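Local coordinates for choline kinase (Cryptosporidium parvum, PDB 3MES), which probably phosphorylates choline, and perhaps ethanolamine, using ATP as phosphate donor, at residues I54-W65 with L100-R108. Sequence-based numbering, arbitrary orientation.
Sequences IIGICRKNIPGW and LKHPRILFR. With ADP (adenosine-5'-diphosphate), chain I.
Ile54, Ile57 and Cys58 of the helix converge on the ring of Phe107. Ile54 lays CG2 over one face in a CH-pi contact, 3.7 Å from the ring centroid and 18° off the normal; chi1 of -64° sets CG2 anti to the backbone N, and this methyl is the branch that meets the ring. Ile57 CG2 instead meets the edge near the ring plane, 3.8 Å from Phe107 CE1, while Cys58 SG makes an oblique sulfur-aromatic approach, 3.7 Å from Phe107 CD1. Further along, aliphatic packing takes over: Ile62 CD1 rests 3.9 Å from Ile105 CG1 and also lies over a face of the Trp65 indole, whose CZ2 reaches Ile105 CG2.

One hydrogen bond joins the segments, from Trp65 NE1 to His102 O at 2.8 Å. The acceptor lies close to the indole plane, but the N-H...O angle of 137° shows a bent bond. A type II turn from Ile62 to Trp65 brings the indole here, and Gly64 O in it touches Leu100 CD2.

On the strand's other side, Arg108 NH2 donates to ADP O2A (2.7 Å, nearly straight) and NH1 to O2B, while Glu149 salt-bridges NE. Helix 51-61 thus packs on the face turned from the nucleotide of the five-stranded antiparallel sheet in the N-terminal lobe, as in the protein-kinase-like fold of this family, with Val89 of strand 85-91 and Ile148 of strand 146-150 flanking Ile105 in central strand 104-109.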
ATOM      1  N   ILE B  54      34.876  10.098  -4.393  1.00 26.95           N
ATOM      2  CA  ILE B  54      33.486   9.678  -4.469  1.00 26.53           C
ATOM      3  C   ILE B  54      32.697  10.664  -5.321  1.00 26.28           C
ATOM      4  O   ILE B  54      31.822  10.275  -6.095  1.00 26.12           O
ATOM      5  CB  ILE B  54      32.853   9.584  -3.069  1.00 26.50           C
ATOM      6  CG1 ILE B  54      33.544   8.493  -2.248  1.00 26.37           C
ATOM      7  CG2 ILE B  54      31.364   9.311  -3.177  1.00 26.54           C
ATOM      8  CD1 ILE B  54      33.113   8.447  -0.801  1.00 26.18           C
ATOM      9  N   ILE B  55      33.025  11.944  -5.176  1.00 25.92           N
ATOM     10  CA  ILE B  55      32.367  13.003  -5.930  1.00 25.59           C
ATOM     11  C   ILE B  55      32.731  12.955  -7.415  1.00 25.37           C
ATOM     12  O   ILE B  55      31.884  13.182  -8.279  1.00 25.33           O
ATOM     13  CB  ILE B  55      32.695  14.389  -5.343  1.00 25.62           C
ATOM     14  CG1 ILE B  55      32.205  14.472  -3.895  1.00 25.64           C
ATOM     15  CG2 ILE B  55      32.076  15.493  -6.189  1.00 25.65           C
ATOM     16  CD1 ILE B  55      32.314  15.850  -3.284  1.00 25.69           C
ATOM     17  N   GLY B  56      33.990  12.647  -7.707  1.00 25.06           N
ATOM     18  CA  GLY B  56      34.417  12.470  -9.090  1.00 24.74           C
ATOM     19  C   GLY B  56      33.699  11.297  -9.733  1.00 24.45           C
ATOM     20  O   GLY B  56      33.233  11.386 -10.867  1.00 24.53           O
ATOM     21  N   ILE B  57      33.608  10.194  -8.998  1.00 24.23           N
ATOM     22  CA  ILE B  57      32.928   8.999  -9.482  1.00 23.88           C
ATOM     23  C   ILE B  57      31.442   9.254  -9.718  1.00 23.80           C
ATOM     24  O   ILE B  57      30.851   8.702 -10.647  1.00 23.71           O
ATOM     25  CB  ILE B  57      33.102   7.824  -8.499  1.00 23.88           C
ATOM     26  CG1 ILE B  57      34.546   7.316  -8.540  1.00 23.72           C
ATOM     27  CG2 ILE B  57      32.122   6.699  -8.823  1.00 23.65           C
ATOM     28  CD1 ILE B  57      34.859   6.252  -7.506  1.00 23.44           C
ATOM     29  N   CYS B  58      30.845  10.098  -8.881  1.00 23.69           N
ATOM     30  CA  CYS B  58      29.421  10.406  -8.981  1.00 23.57           C
ATOM     31  C   CYS B  58      29.088  11.304 -10.173  1.00 23.68           C
ATOM     32  O   CYS B  58      28.163  11.015 -10.933  1.00 23.52           O
ATOM     33  CB  CYS B  58      28.907  11.039  -7.683  1.00 23.50           C
ATOM     34  SG  CYS B  58      28.749   9.888  -6.287  1.00 23.10           S
ATOM     35  N   ARG B  59      29.839  12.391 -10.340  1.00 23.85           N
ATOM     36  CA  ARG B  59      29.551  13.332 -11.418  1.00 24.06           C
ATOM     37  C   ARG B  59      29.753  12.672 -12.776  1.00 24.20           C
ATOM     38  O   ARG B  59      29.152  13.077 -13.770  1.00 24.32           O
ATOM     39  CB  ARG B  59      30.421  14.589 -11.317  1.00 24.07           C
ATOM     40  CG  ARG B  59      31.011  14.839  -9.949  1.00 24.30           C
ATOM     41  CD  ARG B  59      30.899  16.300  -9.530  1.00 24.52           C
ATOM     42  NE  ARG B  59      30.872  17.236 -10.654  1.00 25.05           N
ATOM     43  CZ  ARG B  59      31.953  17.733 -11.250  1.00 24.69           C
ATOM     44  NH1 ARG B  59      33.167  17.376 -10.849  1.00 24.86           N
ATOM     45  NH2 ARG B  59      31.817  18.586 -12.257  1.00 24.77           N
ATOM     46  N   LYS B  60      30.597  11.648 -12.808  1.00 24.36           N
ATOM     47  CA  LYS B  60      30.959  10.993 -14.057  1.00 24.51           C
ATOM     48  C   LYS B  60      29.937   9.946 -14.486  1.00 24.45           C
ATOM     49  O   LYS B  60      29.779   9.670 -15.676  1.00 24.44           O
ATOM     50  CB  LYS B  60      32.344  10.350 -13.930  1.00 24.56           C
ATOM     51  CG  LYS B  60      32.772   9.552 -15.147  1.00 25.01           C
ATOM     52  CD  LYS B  60      34.174   8.991 -14.971  1.00 25.95           C
ATOM     53  CE  LYS B  60      34.656   8.299 -16.238  1.00 26.50           C
ATOM     54  NZ  LYS B  60      36.086   7.894 -16.132  1.00 27.33           N
ATOM     55  N   ASN B  61      29.240   9.368 -13.514  1.00 24.41           N
ATOM     56  CA  ASN B  61      28.375   8.226 -13.780  1.00 24.35           C
ATOM     57  C   ASN B  61      26.890   8.486 -13.540  1.00 24.32           C
ATOM     58  O   ASN B  61      26.038   7.775 -14.071  1.00 24.45           O
ATOM     59  CB  ASN B  61      28.841   7.020 -12.963  1.00 24.36           C
ATOM     60  CG  ASN B  61      30.234   6.560 -13.349  1.00 24.68           C
ATOM     61  OD1 ASN B  61      30.419   5.898 -14.369  1.00 25.20           O
ATOM     62  ND2 ASN B  61      31.223   6.913 -12.534  1.00 24.82           N
ATOM     63  N   ILE B  62      26.581   9.502 -12.742  1.00 24.30           N
ATOM     64  CA  ILE B  62      25.190   9.832 -12.441  1.00 24.19           C
ATOM     65  C   ILE B  62      24.639  10.859 -13.423  1.00 24.27           C
ATOM     66  O   ILE B  62      25.055  12.013 -13.414  1.00 24.24           O
ATOM     67  CB  ILE B  62      25.035  10.392 -11.016  1.00 24.18           C
ATOM     68  CG1 ILE B  62      25.702   9.470  -9.995  1.00 23.86           C
ATOM     69  CG2 ILE B  62      23.563  10.603 -10.687  1.00 24.19           C
ATOM     70  CD1 ILE B  62      25.631   9.988  -8.576  1.00 23.30           C
ATOM     71  N   PRO B  63      23.686  10.441 -14.266  1.00 24.42           N
ATOM     72  CA  PRO B  63      23.095  11.330 -15.261  1.00 24.55           C
ATOM     73  C   PRO B  63      22.693  12.673 -14.658  1.00 24.70           C
ATOM     74  O   PRO B  63      21.987  12.711 -13.651  1.00 24.79           O
ATOM     75  CB  PRO B  63      21.851  10.563 -15.715  1.00 24.53           C
ATOM     76  CG  PRO B  63      22.204   9.134 -15.513  1.00 24.43           C
ATOM     77  CD  PRO B  63      23.087   9.093 -14.297  1.00 24.46           C
ATOM     78  N   GLY B  64      23.148  13.761 -15.271  1.00 24.88           N
ATOM     79  CA  GLY B  64      22.788  15.105 -14.832  1.00 25.06           C
ATOM     80  C   GLY B  64      23.800  15.742 -13.897  1.00 25.29           C
ATOM     81  O   GLY B  64      23.815  16.965 -13.724  1.00 25.27           O
ATOM     82  N   TRP B  65      24.651  14.914 -13.296  1.00 25.37           N
ATOM     83  CA  TRP B  65      25.615  15.379 -12.302  1.00 25.58           C
ATOM     84  C   TRP B  65      26.905  15.875 -12.945  1.00 25.93           C
ATOM     85  O   TRP B  65      27.709  16.551 -12.303  1.00 25.91           O
ATOM     86  CB  TRP B  65      25.941  14.256 -11.315  1.00 25.39           C
ATOM     87  CG  TRP B  65      24.853  13.967 -10.325  1.00 24.88           C
ATOM     88  CD1 TRP B  65      23.512  13.911 -10.571  1.00 24.44           C
ATOM     89  CD2 TRP B  65      25.017  13.668  -8.932  1.00 24.32           C
ATOM     90  NE1 TRP B  65      22.831  13.609  -9.415  1.00 24.20           N
ATOM     91  CE2 TRP B  65      23.733  13.454  -8.396  1.00 24.09           C
ATOM     92  CE3 TRP B  65      26.127  13.567  -8.086  1.00 24.02           C
ATOM     93  CZ2 TRP B  65      23.526  13.145  -7.054  1.00 24.01           C
ATOM     94  CZ3 TRP B  65      25.921  13.259  -6.755  1.00 23.91           C
ATOM     95  CH2 TRP B  65      24.630  13.053  -6.251  1.00 24.10           C
ATOM     96  N   LEU B 100      16.785  17.116 -11.582  1.00 28.33           N
ATOM     97  CA  LEU B 100      17.574  15.912 -11.342  1.00 28.22           C
ATOM     98  C   LEU B 100      16.687  14.739 -10.949  1.00 28.13           C
ATOM     99  O   LEU B 100      15.907  14.826  -9.998  1.00 28.06           O
ATOM    100  CB  LEU B 100      18.614  16.157 -10.245  1.00 28.30           C
ATOM    101  CG  LEU B 100      19.740  17.148 -10.556  1.00 28.48           C
ATOM    102  CD1 LEU B 100      20.657  17.305  -9.353  1.00 28.36           C
ATOM    103  CD2 LEU B 100      20.528  16.709 -11.787  1.00 28.30           C
ATOM    104  N   LYS B 101      16.810  13.639 -11.685  1.00 27.97           N
ATOM    105  CA  LYS B 101      16.086  12.424 -11.346  1.00 27.80           C
ATOM    106  C   LYS B 101      16.658  11.810 -10.074  1.00 27.57           C
ATOM    107  O   LYS B 101      15.961  11.103  -9.348  1.00 27.59           O
ATOM    108  CB  LYS B 101      16.134  11.412 -12.493  1.00 27.82           C
ATOM    109  CG  LYS B 101      15.386  10.124 -12.187  1.00 28.08           C
ATOM    110  CD  LYS B 101      15.162   9.276 -13.428  1.00 28.41           C
ATOM    111  CE  LYS B 101      16.428   8.555 -13.849  1.00 28.78           C
ATOM    112  NZ  LYS B 101      16.192   7.701 -15.047  1.00 29.28           N
ATOM    113  N   HIS B 102      17.930  12.090  -9.808  1.00 27.29           N
ATOM    114  CA  HIS B 102      18.604  11.552  -8.630  1.00 27.01           C
ATOM    115  C   HIS B 102      19.345  12.640  -7.862  1.00 26.80           C
ATOM    116  O   HIS B 102      20.556  12.800  -8.021  1.00 26.75           O
ATOM    117  CB  HIS B 102      19.590  10.453  -9.028  1.00 26.91           C
ATOM    118  CG  HIS B 102      18.958   9.293  -9.729  1.00 26.99           C
ATOM    119  ND1 HIS B 102      19.112   9.065 -11.080  1.00 27.04           N
ATOM    120  CD2 HIS B 102      18.171   8.292  -9.268  1.00 26.85           C
ATOM    121  CE1 HIS B 102      18.450   7.973 -11.419  1.00 26.79           C
ATOM    122  NE2 HIS B 102      17.870   7.485 -10.338  1.00 26.98           N
ATOM    123  N   PRO B 103      18.618  13.394  -7.025  1.00 26.66           N
ATOM    124  CA  PRO B 103      19.206  14.430  -6.181  1.00 26.55           C
ATOM    125  C   PRO B 103      20.025  13.830  -5.041  1.00 26.37           C
ATOM    126  O   PRO B 103      21.016  14.418  -4.610  1.00 26.32           O
ATOM    127  CB  PRO B 103      17.982  15.163  -5.625  1.00 26.55           C
ATOM    128  CG  PRO B 103      16.899  14.154  -5.652  1.00 26.51           C
ATOM    129  CD  PRO B 103      17.156  13.315  -6.866  1.00 26.66           C
ATOM    130  N   ARG B 104      19.602  12.666  -4.560  1.00 26.23           N
ATOM    131  CA  ARG B 104      20.343  11.933  -3.540  1.00 26.07           C
ATOM    132  C   ARG B 104      20.623  10.518  -4.029  1.00 25.65           C
ATOM    133  O   ARG B 104      19.791   9.914  -4.703  1.00 25.62           O
ATOM    134  CB  ARG B 104      19.556  11.888  -2.227  1.00 26.21           C
ATOM    135  CG  ARG B 104      19.334  13.254  -1.590  1.00 27.38           C
ATOM    136  CD  ARG B 104      18.209  13.229  -0.560  1.00 28.91           C
ATOM    137  NE  ARG B 104      18.588  12.540   0.672  1.00 30.36           N
ATOM    138  CZ  ARG B 104      19.266  13.106   1.667  1.00 31.09           C
ATOM    139  NH1 ARG B 104      19.651  14.373   1.574  1.00 31.43           N
ATOM    140  NH2 ARG B 104      19.565  12.407   2.755  1.00 31.42           N
ATOM    141  N   ILE B 105      21.799   9.996  -3.702  1.00 25.18           N
ATOM    142  CA  ILE B 105      22.133   8.619  -4.040  1.00 24.83           C
ATOM    143  C   ILE B 105      22.806   7.918  -2.869  1.00 24.70           C
ATOM    144  O   ILE B 105      23.230   8.562  -1.907  1.00 24.65           O
ATOM    145  CB  ILE B 105      23.036   8.519  -5.296  1.00 24.73           C
ATOM    146  CG1 ILE B 105      24.431   9.086  -5.018  1.00 24.54           C
ATOM    147  CG2 ILE B 105      22.381   9.200  -6.487  1.00 24.54           C
ATOM    148  CD1 ILE B 105      25.328   8.149  -4.231  1.00 23.88           C
ATOM    149  N   LEU B 106      22.889   6.595  -2.956  1.00 24.54           N
ATOM    150  CA  LEU B 106      23.526   5.787  -1.926  1.00 24.49           C
ATOM    151  C   LEU B 106      24.814   5.198  -2.489  1.00 24.49           C
ATOM    152  O   LEU B 106      24.781   4.387  -3.412  1.00 24.41           O
ATOM    153  CB  LEU B 106      22.575   4.676  -1.468  1.00 24.42           C
ATOM    154  CG  LEU B 106      22.954   3.811  -0.263  1.00 24.28           C
ATOM    155  CD1 LEU B 106      24.070   2.836  -0.610  1.00 24.10           C
ATOM    156  CD2 LEU B 106      23.332   4.680   0.928  1.00 24.32           C
ATOM    157  N   PHE B 107      25.949   5.626  -1.945  1.00 24.68           N
ATOM    158  CA  PHE B 107      27.247   5.157  -2.423  1.00 24.87           C
ATOM    159  C   PHE B 107      27.732   3.997  -1.566  1.00 25.07           C
ATOM    160  O   PHE B 107      28.040   4.173  -0.389  1.00 25.10           O
ATOM    161  CB  PHE B 107      28.270   6.293  -2.398  1.00 24.82           C
ATOM    162  CG  PHE B 107      29.457   6.063  -3.291  1.00 24.68           C
ATOM    163  CD1 PHE B 107      29.530   6.666  -4.538  1.00 24.45           C
ATOM    164  CD2 PHE B 107      30.500   5.248  -2.887  1.00 24.44           C
ATOM    165  CE1 PHE B 107      30.620   6.458  -5.364  1.00 24.02           C
ATOM    166  CE2 PHE B 107      31.594   5.037  -3.710  1.00 24.34           C
ATOM    167  CZ  PHE B 107      31.652   5.643  -4.950  1.00 24.04           C
ATOM    168  N   ARG B 108      27.804   2.813  -2.163  1.00 25.33           N
ATOM    169  CA  ARG B 108      28.159   1.607  -1.426  1.00 25.68           C
ATOM    170  C   ARG B 108      29.533   1.073  -1.818  1.00 26.09           C
ATOM    171  O   ARG B 108      29.776   0.751  -2.980  1.00 26.05           O
ATOM    172  CB  ARG B 108      27.096   0.524  -1.640  1.00 25.54           C
ATOM    173  CG  ARG B 108      27.416  -0.804  -0.983  1.00 24.98           C
ATOM    174  CD  ARG B 108      26.358  -1.852  -1.307  1.00 23.97           C
ATOM    175  NE  ARG B 108      25.056  -1.524  -0.733  1.00 23.29           N
ATOM    176  CZ  ARG B 108      24.679  -1.852   0.500  1.00 23.07           C
ATOM    177  NH1 ARG B 108      25.509  -2.516   1.294  1.00 22.87           N
ATOM    178  NH2 ARG B 108      23.473  -1.518   0.941  1.00 22.60           N
TER
HETATM  179  PB  ADP I 425      25.492  -3.602   5.395  1.00 25.25           P
HETATM  180  O1B ADP I 425      26.819  -3.095   5.909  1.00 25.82           O
HETATM  181  O2B ADP I 425      25.517  -4.076   3.962  1.00 25.37           O
HETATM  182  O3B ADP I 425      24.776  -4.525   6.354  1.00 25.78           O
HETATM  183  PA  ADP I 425      23.022  -2.275   4.990  1.00 24.67           P
HETATM  184  O1A ADP I 425      22.313  -3.297   5.847  1.00 24.49           O
HETATM  185  O2A ADP I 425      22.869  -2.297   3.491  1.00 25.10           O
HETATM  186  O3A ADP I 425      24.593  -2.271   5.346  1.00 24.92           O
HETATM  187  O5' ADP I 425      22.618  -0.817   5.529  1.00 24.63           O
HETATM  188  C5' ADP I 425      21.526  -0.113   4.958  1.00 24.68           C
HETATM  189  C4' ADP I 425      21.067   0.918   5.971  1.00 24.31           C
HETATM  190  O4' ADP I 425      21.448   2.214   5.516  1.00 24.16           O
HETATM  191  C3' ADP I 425      19.553   0.903   6.084  1.00 24.43           C
HETATM  192  O3' ADP I 425      19.172   0.633   7.433  1.00 25.27           O
HETATM  193  C2' ADP I 425      19.104   2.286   5.670  1.00 24.27           C
HETATM  194  O2' ADP I 425      18.776   3.042   6.837  1.00 24.03           O
HETATM  195  C1' ADP I 425      20.314   2.884   4.975  1.00 24.07           C
HETATM  196  N9  ADP I 425      20.252   2.576   3.528  1.00 23.82           N
HETATM  197  C8  ADP I 425      20.902   1.570   2.910  1.00 23.86           C
HETATM  198  N7  ADP I 425      20.639   1.557   1.578  1.00 23.35           N
HETATM  199  C5  ADP I 425      19.800   2.579   1.328  1.00 23.63           C
HETATM  200  C6  ADP I 425      19.126   3.135   0.131  1.00 23.48           C
HETATM  201  N6  ADP I 425      19.306   2.578  -1.091  1.00 23.34           N
HETATM  202  N1  ADP I 425      18.330   4.214   0.303  1.00 23.44           N
HETATM  203  C2  ADP I 425      18.145   4.773   1.514  1.00 23.64           C
HETATM  204  N3  ADP I 425      18.724   4.326   2.643  1.00 23.57           N
HETATM  205  C4  ADP I 425      19.547   3.249   2.615  1.00 23.81           C